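Local atomic coordinates of haloacid dehalogenase (Pseudomonas aeruginosa, PDB entry 3UMC), a protein that probably hydrolyses the carbon-halogen bond of L-2-haloacids, releasing halide and a hydroxy acid. Residues R23-D28 with A134-A139; A127-L132 with L158-L163; Q191-C196 with L209-A214. All blocks are in the same frame, centred on the assembly; numbering follows the deposited sequence.

Near the N terminus, 23-28 supplies one of the two central strands of the sheet. The chain then passes through a long, mostly helical stretch and reaches helix 125-132, the first half of contact 2. It turns at once into 134-139, which returns to 23-28 and closes contact 1. After helix 146-156, the loop ahead of strand 162-163 packs on helix 125-132 and closes contact 2. Contacts 1 and 2 therefore cross along the chain. Contact 3 follows in series, a local beta-alpha-beta closure around helix 200-208. Strand 193-197 pairs with 24-27, so contacts 1 and 3 lie in one parallel sheet. Contact 2 ties a helix to the loop leading into edge strand 162-163, next to 137-140.

Contact 1: R23-D28 with A134-A139; sequences RAILFD and ADYWLA
Ala24, Ile25 and Leu26 pair in parallel with Trp137, Leu138 and Ala139. Four backbone hydrogen bonds join the strands. Trp137 N gives its hydrogen to Arg23 O at 3.0 Å, and Trp137 O receives Ile25 N at 2.8 Å. One step on, Ala139 N reaches Ile25 O at 3.0 Å. Phe27 N then bonds to Ala139 O at 2.8 Å. Each of the four acceptors also meets a CA-H from the partner strand, most closely Leu26 CA to Ala139 O at 3.2 Å. Other polar groups are satisfied elsewhere: Leu138 N by Asp161 OD2, Arg23 NE by a salt bridge to Glu192, and Tyr136 O by Arg154 of the second subunit.

The Phe27 ring turns its edge to this pairing. Leu138 CD2 lies near the ring plane, 4.0 Å from Phe27 CE2, and Ala139 O is also at the edge. Ile25 CG2 sits over one ring face, offset toward the rim. The other branch of Ile25 goes to Tyr136. Its CG1 is anti to the carbonyl carbon (chi1 -55°), and its CD1 comes within 3.9 Å of Tyr136 CD2.

Ala24, Leu26, Trp137 and Ala139 share one sheet face. Helix 176-186 covers Ala24, Leu26 and Trp137 there, while Ile25, Phe27 and Tyr136 pack against helix 243-251. This is the centre of the parallel sheet of the haloacid dehalogenase fold, with strand 24-27 between strands 137-140 and 193-197, the latter taking the backbone bonds of Ala24 and Leu26.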
loop_
_atom_site.group_PDB
_atom_site.type_symbol
_atom_site.label_atom_id
_atom_site.label_comp_id
_atom_site.label_asym_id
_atom_site.label_seq_id
_atom_site.Cartn_x
_atom_site.Cartn_y
_atom_site.Cartn_z
ATOM N N ARG A 23 -2.823 -8.770 14.430
ATOM C CA ARG A 23 -3.458 -8.853 13.117
ATOM C C ARG A 23 -2.606 -8.470 11.913
ATOM O O ARG A 23 -2.963 -8.803 10.766
ATOM C CB ARG A 23 -4.696 -7.986 13.115
ATOM C CG ARG A 23 -5.828 -8.629 14.027
ATOM C CD ARG A 23 -7.028 -7.700 14.341
ATOM N NE ARG A 23 -7.563 -7.971 15.667
ATOM C CZ ARG A 23 -8.309 -9.036 16.010
ATOM N NH1 ARG A 23 -8.647 -9.997 15.119
ATOM N NH2 ARG A 23 -8.727 -9.138 17.272
ATOM N N ALA A 24 -1.513 -7.744 12.163
ATOM C CA ALA A 24 -0.679 -7.244 11.095
ATOM C C ALA A 24 0.786 -7.386 11.478
ATOM O O ALA A 24 1.156 -7.232 12.632
ATOM C CB ALA A 24 -1.011 -5.777 10.814
ATOM N N ILE A 25 1.625 -7.666 10.496
ATOM C CA ILE A 25 3.034 -7.710 10.688
ATOM C C ILE A 25 3.594 -6.693 9.747
ATOM O O ILE A 25 3.412 -6.746 8.505
ATOM C CB ILE A 25 3.653 -9.090 10.351
ATOM C CG1 ILE A 25 2.991 -10.198 11.119
ATOM C CG2 ILE A 25 5.103 -9.131 10.726
ATOM C CD1 ILE A 25 3.472 -11.571 10.745
ATOM N N LEU A 26 4.328 -5.772 10.338
ATOM C CA LEU A 26 5.104 -4.811 9.593
ATOM C C LEU A 26 6.511 -5.394 9.463
ATOM O O LEU A 26 7.061 -5.966 10.386
ATOM C CB LEU A 26 5.206 -3.516 10.408
ATOM C CG LEU A 26 3.944 -2.752 10.806
ATOM C CD1 LEU A 26 4.311 -1.579 11.807
ATOM C CD2 LEU A 26 3.311 -2.217 9.601
ATOM N N PHE A 27 7.118 -5.156 8.337
ATOM C CA PHE A 27 8.438 -5.605 8.107
ATOM C C PHE A 27 9.356 -4.486 7.682
ATOM O O PHE A 27 9.082 -3.797 6.757
ATOM C CB PHE A 27 8.441 -6.582 6.904
ATOM C CG PHE A 27 7.801 -7.868 7.165
ATOM C CD1 PHE A 27 8.551 -8.953 7.545
ATOM C CD2 PHE A 27 6.446 -8.020 6.984
ATOM C CE1 PHE A 27 7.997 -10.135 7.734
ATOM C CE2 PHE A 27 5.860 -9.260 7.194
ATOM C CZ PHE A 27 6.618 -10.292 7.548
ATOM N N ASP A 28 10.522 -4.439 8.288
ATOM C CA ASP A 28 11.685 -3.801 7.690
ATOM C C ASP A 28 12.086 -4.546 6.402
ATOM O O ASP A 28 11.829 -5.729 6.310
ATOM C CB ASP A 28 12.826 -3.812 8.731
ATOM C CG ASP A 28 14.110 -3.229 8.175
ATOM O OD1 ASP A 28 14.098 -2.052 7.821
ATOM O OD2 ASP A 28 15.107 -3.987 8.036
ATOM N N ALA A 134 -1.570 -15.634 5.154
ATOM C CA ALA A 134 -2.823 -16.289 5.358
ATOM C C ALA A 134 -3.443 -15.784 6.630
ATOM O O ALA A 134 -4.654 -15.623 6.719
ATOM C CB ALA A 134 -2.608 -17.861 5.432
ATOM N N ASP A 135 -2.642 -15.576 7.660
ATOM C CA ASP A 135 -3.177 -15.217 8.939
ATOM C C ASP A 135 -3.041 -13.719 9.301
ATOM O O ASP A 135 -3.707 -13.293 10.189
ATOM C CB ASP A 135 -2.571 -16.154 9.988
ATOM C CG ASP A 135 -3.051 -17.639 9.771
ATOM O OD1 ASP A 135 -4.296 -17.836 9.779
ATOM O OD2 ASP A 135 -2.216 -18.542 9.468
ATOM N N TYR A 136 -2.264 -12.935 8.536
ATOM C CA TYR A 136 -1.841 -11.576 8.937
ATOM C C TYR A 136 -1.733 -10.706 7.755
ATOM O O TYR A 136 -1.416 -11.174 6.640
ATOM C CB TYR A 136 -0.472 -11.575 9.624
ATOM C CG TYR A 136 -0.360 -12.542 10.757
ATOM C CD1 TYR A 136 -0.923 -12.253 11.988
ATOM C CD2 TYR A 136 0.262 -13.777 10.580
ATOM C CE1 TYR A 136 -0.864 -13.158 13.033
ATOM C CE2 TYR A 136 0.341 -14.686 11.611
ATOM C CZ TYR A 136 -0.258 -14.373 12.822
ATOM O OH TYR A 136 -0.203 -15.254 13.838
ATOM N N TRP A 137 -2.079 -9.447 7.941
ATOM C CA TRP A 137 -1.780 -8.468 6.955
ATOM C C TRP A 137 -0.273 -8.289 6.976
ATOM O O TRP A 137 0.350 -8.213 8.043
ATOM C CB TRP A 137 -2.408 -7.096 7.305
ATOM C CG TRP A 137 -3.880 -7.016 7.124
ATOM C CD1 TRP A 137 -4.671 -7.862 6.403
ATOM C CD2 TRP A 137 -4.747 -6.012 7.650
ATOM N NE1 TRP A 137 -5.978 -7.435 6.454
ATOM C CE2 TRP A 137 -6.046 -6.309 7.222
ATOM C CE3 TRP A 137 -4.542 -4.863 8.398
ATOM C CZ2 TRP A 137 -7.141 -5.519 7.558
ATOM C CZ3 TRP A 137 -5.640 -4.100 8.765
ATOM C CH2 TRP A 137 -6.911 -4.427 8.328
ATOM N N LEU A 138 0.285 -8.111 5.823
ATOM C CA LEU A 138 1.731 -7.860 5.699
ATOM C C LEU A 138 1.954 -6.496 5.129
ATOM O O LEU A 138 1.419 -6.155 4.058
ATOM C CB LEU A 138 2.419 -8.898 4.785
ATOM C CG LEU A 138 2.120 -10.382 4.993
ATOM C CD1 LEU A 138 2.971 -11.284 4.047
ATOM C CD2 LEU A 138 2.259 -10.792 6.498
ATOM N N ALA A 139 2.781 -5.704 5.809
ATOM C CA ALA A 139 3.110 -4.371 5.275
ATOM C C ALA A 139 4.576 -4.025 5.440
ATOM O O ALA A 139 5.194 -4.379 6.416
ATOM C CB ALA A 139 2.188 -3.309 5.953
#

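Contact 2: A127-L132 with L158-L163; sequences AGMHAL and LPWDML
Met129, a selenomethionine, reaches from helix 125-132 to Leu158, Pro159 and Trp160. Its methyl end lies over one face of the indole. CE is 3.4 Å from the centroid of the Trp160 six-membered ring and 15° off the normal, a CH-pi contact. SE stands farther above the same ring, so the pair is also a Met-aromatic contact. The chain runs extended through chi2 and then bends at chi3 (80°), which turns CE to the ring. At this bend SE also touches Leu158 CD2 at 3.9 Å. Closer to the helix, Met129 CB packs on Pro159 CG at 3.8 Å.

Pro159 has a second partner in the next helical residue. Its CG sits over a face of the His130 imidazole, 3.9 Å from the ring centroid, while Pro159 CB comes to 3.6 Å from His130 CE1. The pyrrolidine thus packs against both side chains.

Further out, Pro159 is the centre of an inverse gamma turn, with a weak bond from Trp160 N to Leu158 O. The turn brings Leu158, Pro159 and Trp160 to the helix. Trp160 also rests on Ala153 of helix 146-156 and on Ala140. Leu138 and Leu243 pack on Met129, and Lys133 NZ bonds His130 ND1.

No hydrogen bond spans the two segments. They are held by dispersion and by C-H groups set over pi faces. The helix is tied to the loop at the edge of the sheet through apolar surface and the faces of two aromatic rings, one of them the polar imidazole of His130.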
loop_
_atom_site.group_PDB
_atom_site.type_symbol
_atom_site.label_atom_id
_atom_site.label_comp_id
_atom_site.label_asym_id
_atom_site.label_seq_id
_atom_site.Cartn_x
_atom_site.Cartn_y
_atom_site.Cartn_z
ATOM N N ALA A 127 8.797 -17.500 0.627
ATOM C CA ALA A 127 7.950 -18.586 1.138
ATOM C C ALA A 127 7.322 -18.188 2.444
ATOM O O ALA A 127 6.159 -18.550 2.718
ATOM C CB ALA A 127 8.708 -19.887 1.350
ATOM N N GLY A 128 8.141 -17.584 3.286
ATOM C CA GLY A 128 7.717 -17.199 4.602
ATOM C C GLY A 128 6.647 -16.114 4.507
ATOM O O GLY A 128 5.682 -16.148 5.234
HETATM N N MSE A 129 6.818 -15.164 3.605
HETATM C CA MSE A 129 5.785 -14.123 3.482
HETATM C C MSE A 129 4.444 -14.769 3.028
HETATM O O MSE A 129 3.369 -14.435 3.566
HETATM C CB MSE A 129 6.246 -13.006 2.565
HETATM C CG MSE A 129 7.265 -12.055 3.188
HETATM SE SE MSE A 129 7.733 -10.693 1.952
HETATM C CE MSE A 129 6.155 -9.496 2.202
ATOM N N HIS A 130 4.523 -15.711 2.067
ATOM C CA HIS A 130 3.339 -16.399 1.576
ATOM C C HIS A 130 2.733 -17.197 2.600
ATOM O O HIS A 130 1.520 -17.304 2.599
ATOM C CB HIS A 130 3.603 -17.249 0.325
ATOM C CG HIS A 130 3.638 -16.437 -0.919
ATOM N ND1 HIS A 130 2.537 -15.740 -1.354
ATOM C CD2 HIS A 130 4.649 -16.110 -1.740
ATOM C CE1 HIS A 130 2.861 -15.077 -2.453
ATOM N NE2 HIS A 130 4.144 -15.271 -2.694
ATOM N N ALA A 131 3.525 -17.777 3.516
ATOM C CA ALA A 131 2.930 -18.454 4.646
ATOM C C ALA A 131 2.191 -17.493 5.638
ATOM O O ALA A 131 1.082 -17.779 6.118
ATOM C CB ALA A 131 4.019 -19.272 5.423
ATOM N N LEU A 132 2.866 -16.432 6.034
ATOM C CA LEU A 132 2.339 -15.501 7.013
ATOM C C LEU A 132 1.107 -14.783 6.503
ATOM O O LEU A 132 0.268 -14.388 7.299
ATOM C CB LEU A 132 3.410 -14.478 7.417
ATOM C CG LEU A 132 4.615 -15.043 8.137
ATOM C CD1 LEU A 132 5.868 -14.151 8.004
ATOM C CD2 LEU A 132 4.257 -15.348 9.593
ATOM N N LEU A 158 7.586 -9.745 -3.636
ATOM C CA LEU A 158 7.065 -9.621 -2.275
ATOM C C LEU A 158 5.529 -9.385 -2.278
ATOM O O LEU A 158 5.016 -8.450 -2.907
ATOM C CB LEU A 158 7.832 -8.490 -1.604
ATOM C CG LEU A 158 9.369 -8.583 -1.617
ATOM C CD1 LEU A 158 9.945 -7.513 -0.692
ATOM C CD2 LEU A 158 9.872 -9.970 -1.169
ATOM N N PRO A 159 4.769 -10.253 -1.636
ATOM C CA PRO A 159 3.311 -10.155 -1.644
ATOM C C PRO A 159 2.787 -9.305 -0.449
ATOM O O PRO A 159 2.239 -9.869 0.464
ATOM C CB PRO A 159 2.899 -11.580 -1.462
ATOM C CG PRO A 159 3.972 -12.079 -0.395
ATOM C CD PRO A 159 5.242 -11.478 -0.972
ATOM N N TRP A 160 2.904 -7.973 -0.557
ATOM C CA TRP A 160 2.462 -7.008 0.431
ATOM C C TRP A 160 0.952 -6.802 0.351
ATOM O O TRP A 160 0.390 -6.788 -0.724
ATOM C CB TRP A 160 3.075 -5.632 0.149
ATOM C CG TRP A 160 4.524 -5.561 0.270
ATOM C CD1 TRP A 160 5.403 -5.193 -0.717
ATOM C CD2 TRP A 160 5.312 -5.926 1.401
ATOM N NE1 TRP A 160 6.693 -5.233 -0.231
ATOM C CE2 TRP A 160 6.666 -5.710 1.054
ATOM C CE3 TRP A 160 5.012 -6.307 2.699
ATOM C CZ2 TRP A 160 7.684 -5.879 1.955
ATOM C CZ3 TRP A 160 5.999 -6.446 3.581
ATOM C CH2 TRP A 160 7.353 -6.276 3.208
ATOM N N ASP A 161 0.313 -6.654 1.481
ATOM C CA ASP A 161 -1.041 -6.080 1.496
ATOM C C ASP A 161 -0.920 -4.559 1.351
ATOM O O ASP A 161 -1.737 -3.944 0.708
ATOM C CB ASP A 161 -1.702 -6.355 2.800
ATOM C CG ASP A 161 -2.109 -7.790 2.943
ATOM O OD1 ASP A 161 -3.156 -8.112 2.366
ATOM O OD2 ASP A 161 -1.405 -8.574 3.648
HETATM N N MSE A 162 0.121 -3.958 1.935
HETATM C CA MSE A 162 0.261 -2.498 1.952
HETATM C C MSE A 162 1.732 -2.116 2.090
HETATM O O MSE A 162 2.535 -2.865 2.663
HETATM C CB MSE A 162 -0.510 -1.982 3.171
HETATM C CG MSE A 162 -0.582 -0.460 3.379
HETATM SE SE MSE A 162 -1.148 0.582 1.830
HETATM C CE MSE A 162 -0.893 2.462 2.538
ATOM N N LEU A 163 2.072 -0.934 1.632
ATOM C CA LEU A 163 3.398 -0.417 1.820
ATOM C C LEU A 163 3.250 0.868 2.680
ATOM O O LEU A 163 2.434 1.776 2.345
ATOM C CB LEU A 163 4.061 -0.047 0.494
ATOM C CG LEU A 163 4.327 -1.083 -0.643
ATOM C CD1 LEU A 163 4.644 -0.250 -1.948
ATOM C CD2 LEU A 163 5.531 -1.874 -0.400
#

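Contact 3: Q191-C196 with L209-A214; sequences QEVMLC and LGLKTA
Gly210 meets Gln191 where the two segments begin to run together. Gly210 O receives a CA-H contact from Gln191 and lies 3.7 Å from Gln191 CG. The glycine has a positive phi (97°) and is the C-prime residue of a Schellman motif. Its N bonds to Arg207 O, and Leu211 N to Ala206 O, which ends helix 200-208.

Leu211 lies side by side with Val193, both pointing the same way. Leu211 CD2 touches Val193 CG1 at 3.9 Å.

Lys212 makes the most bonds. Its N donates to Val193 O at 3.0 Å, and its O accepts from Leu195 N at 2.9 Å. Its CB packs on Met194 CB. The side chain bends at chi2 (-53°) and again at chi4, which carries NZ back to Gln191 O. The bond there is 2.9 Å from NZ to Gln191 O. It arrives in the carbonyl plane, on a lone pair.

Thr213 pairs in register with Leu195. Its N turns to Asp237 OD2, and its CA-H meets Leu195 O. Ala214 N takes the same Leu195 O in a hydrogen bond of 2.9 Å. Ala214 CB meets the selenium of Met194, a selenomethionine, with SE at 3.7 Å and the terminal CE a little farther off. With CG anti to the backbone N (chi1 176°) and the chain straight until chi3, SE is carried out to Ala214.

Strands 193-197 and 212-216 with helix 200-208 form a beta-alpha-beta unit of the fold. Most of the join is backbone bonding and apolar contact. The lysine adds a charged donor on a backbone carbonyl, which may polarise that carbonyl; it joins Lys212 to the 3-10 turn ahead of strand 193-197.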
loop_
_atom_site.group_PDB
_atom_site.type_symbol
_atom_site.label_atom_id
_atom_site.label_comp_id
_atom_site.label_asym_id
_atom_site.label_seq_id
_atom_site.Cartn_x
_atom_site.Cartn_y
_atom_site.Cartn_z
ATOM N N GLN A 191 -0.486 -2.659 20.101
ATOM C CA GLN A 191 -0.372 -3.971 20.674
ATOM C C GLN A 191 -0.926 -5.036 19.731
ATOM O O GLN A 191 -0.754 -6.226 19.987
ATOM C CB GLN A 191 -1.106 -4.032 22.039
ATOM C CG GLN A 191 -0.536 -3.070 23.103
ATOM C CD GLN A 191 -0.999 -1.619 22.926
ATOM O OE1 GLN A 191 -1.989 -1.316 22.177
ATOM N NE2 GLN A 191 -0.298 -0.696 23.626
ATOM N N GLU A 192 -1.660 -4.641 18.694
ATOM C CA GLU A 192 -2.141 -5.625 17.721
ATOM C C GLU A 192 -1.222 -5.697 16.469
ATOM O O GLU A 192 -1.514 -6.408 15.513
ATOM C CB GLU A 192 -3.612 -5.362 17.341
ATOM C CG GLU A 192 -4.577 -5.858 18.493
ATOM C CD GLU A 192 -6.060 -5.555 18.241
ATOM O OE1 GLU A 192 -6.475 -5.608 17.076
ATOM O OE2 GLU A 192 -6.817 -5.275 19.222
ATOM N N VAL A 193 -0.097 -5.024 16.529
ATOM C CA VAL A 193 0.819 -4.962 15.388
ATOM C C VAL A 193 2.203 -5.421 15.804
ATOM O O VAL A 193 2.682 -5.034 16.868
ATOM C CB VAL A 193 0.917 -3.541 14.836
ATOM C CG1 VAL A 193 1.855 -3.482 13.569
ATOM C CG2 VAL A 193 -0.504 -3.068 14.512
HETATM N N MSE A 194 2.792 -6.319 15.002
HETATM C CA MSE A 194 4.146 -6.777 15.256
HETATM C C MSE A 194 5.109 -6.213 14.212
HETATM O O MSE A 194 4.821 -6.200 13.048
HETATM C CB MSE A 194 4.178 -8.311 15.310
HETATM C CG MSE A 194 5.588 -8.868 15.480
HETATM SE SE MSE A 194 5.507 -10.835 15.879
HETATM C CE MSE A 194 5.144 -11.340 14.172
ATOM N N LEU A 195 6.258 -5.727 14.638
ATOM C CA LEU A 195 7.325 -5.423 13.733
ATOM C C LEU A 195 8.278 -6.585 13.686
ATOM O O LEU A 195 8.813 -7.009 14.724
ATOM C CB LEU A 195 8.111 -4.202 14.155
ATOM C CG LEU A 195 9.362 -3.857 13.284
ATOM C CD1 LEU A 195 9.038 -3.596 11.788
ATOM C CD2 LEU A 195 10.208 -2.711 13.893
ATOM N N CYS A 196 8.594 -7.006 12.465
ATOM C CA CYS A 196 9.658 -7.990 12.218
ATOM C C CYS A 196 10.838 -7.310 11.573
ATOM O O CYS A 196 10.700 -6.677 10.530
ATOM C CB CYS A 196 9.095 -9.097 11.335
ATOM S SG CYS A 196 10.306 -10.335 10.803
ATOM N N LEU A 209 6.818 1.906 21.760
ATOM C CA LEU A 209 5.551 2.476 21.385
ATOM C C LEU A 209 4.425 1.471 21.515
ATOM O O LEU A 209 3.313 1.728 21.100
ATOM C CB LEU A 209 5.619 3.028 19.969
ATOM C CG LEU A 209 6.674 4.125 19.738
ATOM C CD1 LEU A 209 6.953 4.372 18.264
ATOM C CD2 LEU A 209 6.217 5.482 20.384
ATOM N N GLY A 210 4.701 0.331 22.122
ATOM C CA GLY A 210 3.678 -0.668 22.433
ATOM C C GLY A 210 3.601 -1.792 21.363
ATOM O O GLY A 210 2.765 -2.683 21.446
ATOM N N LEU A 211 4.442 -1.755 20.340
ATOM C CA LEU A 211 4.397 -2.839 19.309
ATOM C C LEU A 211 5.007 -4.174 19.785
ATOM O O LEU A 211 5.911 -4.225 20.565
ATOM C CB LEU A 211 5.026 -2.380 17.974
ATOM C CG LEU A 211 4.185 -1.430 17.116
ATOM C CD1 LEU A 211 4.394 0.066 17.569
ATOM C CD2 LEU A 211 4.507 -1.495 15.610
ATOM N N LYS A 212 4.475 -5.281 19.283
ATOM C CA LYS A 212 5.112 -6.591 19.435
ATOM C C LYS A 212 6.341 -6.608 18.499
ATOM O O LYS A 212 6.415 -5.791 17.540
ATOM C CB LYS A 212 4.128 -7.678 19.086
ATOM C CG LYS A 212 2.820 -7.764 19.947
ATOM C CD LYS A 212 3.142 -7.818 21.420
ATOM C CE LYS A 212 1.870 -8.218 22.238
ATOM N NZ LYS A 212 0.865 -7.109 22.288
ATOM N N THR A 213 7.300 -7.503 18.786
ATOM C CA THR A 213 8.580 -7.529 18.125
ATOM C C THR A 213 8.999 -8.971 17.779
ATOM O O THR A 213 8.862 -9.916 18.616
ATOM C CB THR A 213 9.632 -6.930 18.992
ATOM O OG1 THR A 213 9.487 -7.506 20.291
ATOM C CG2 THR A 213 9.413 -5.396 19.109
ATOM N N ALA A 214 9.493 -9.125 16.549
ATOM C CA ALA A 214 10.099 -10.399 16.077
ATOM C C ALA A 214 11.409 -10.094 15.405
ATOM O O ALA A 214 11.480 -9.237 14.531
ATOM C CB ALA A 214 9.144 -11.131 15.129
#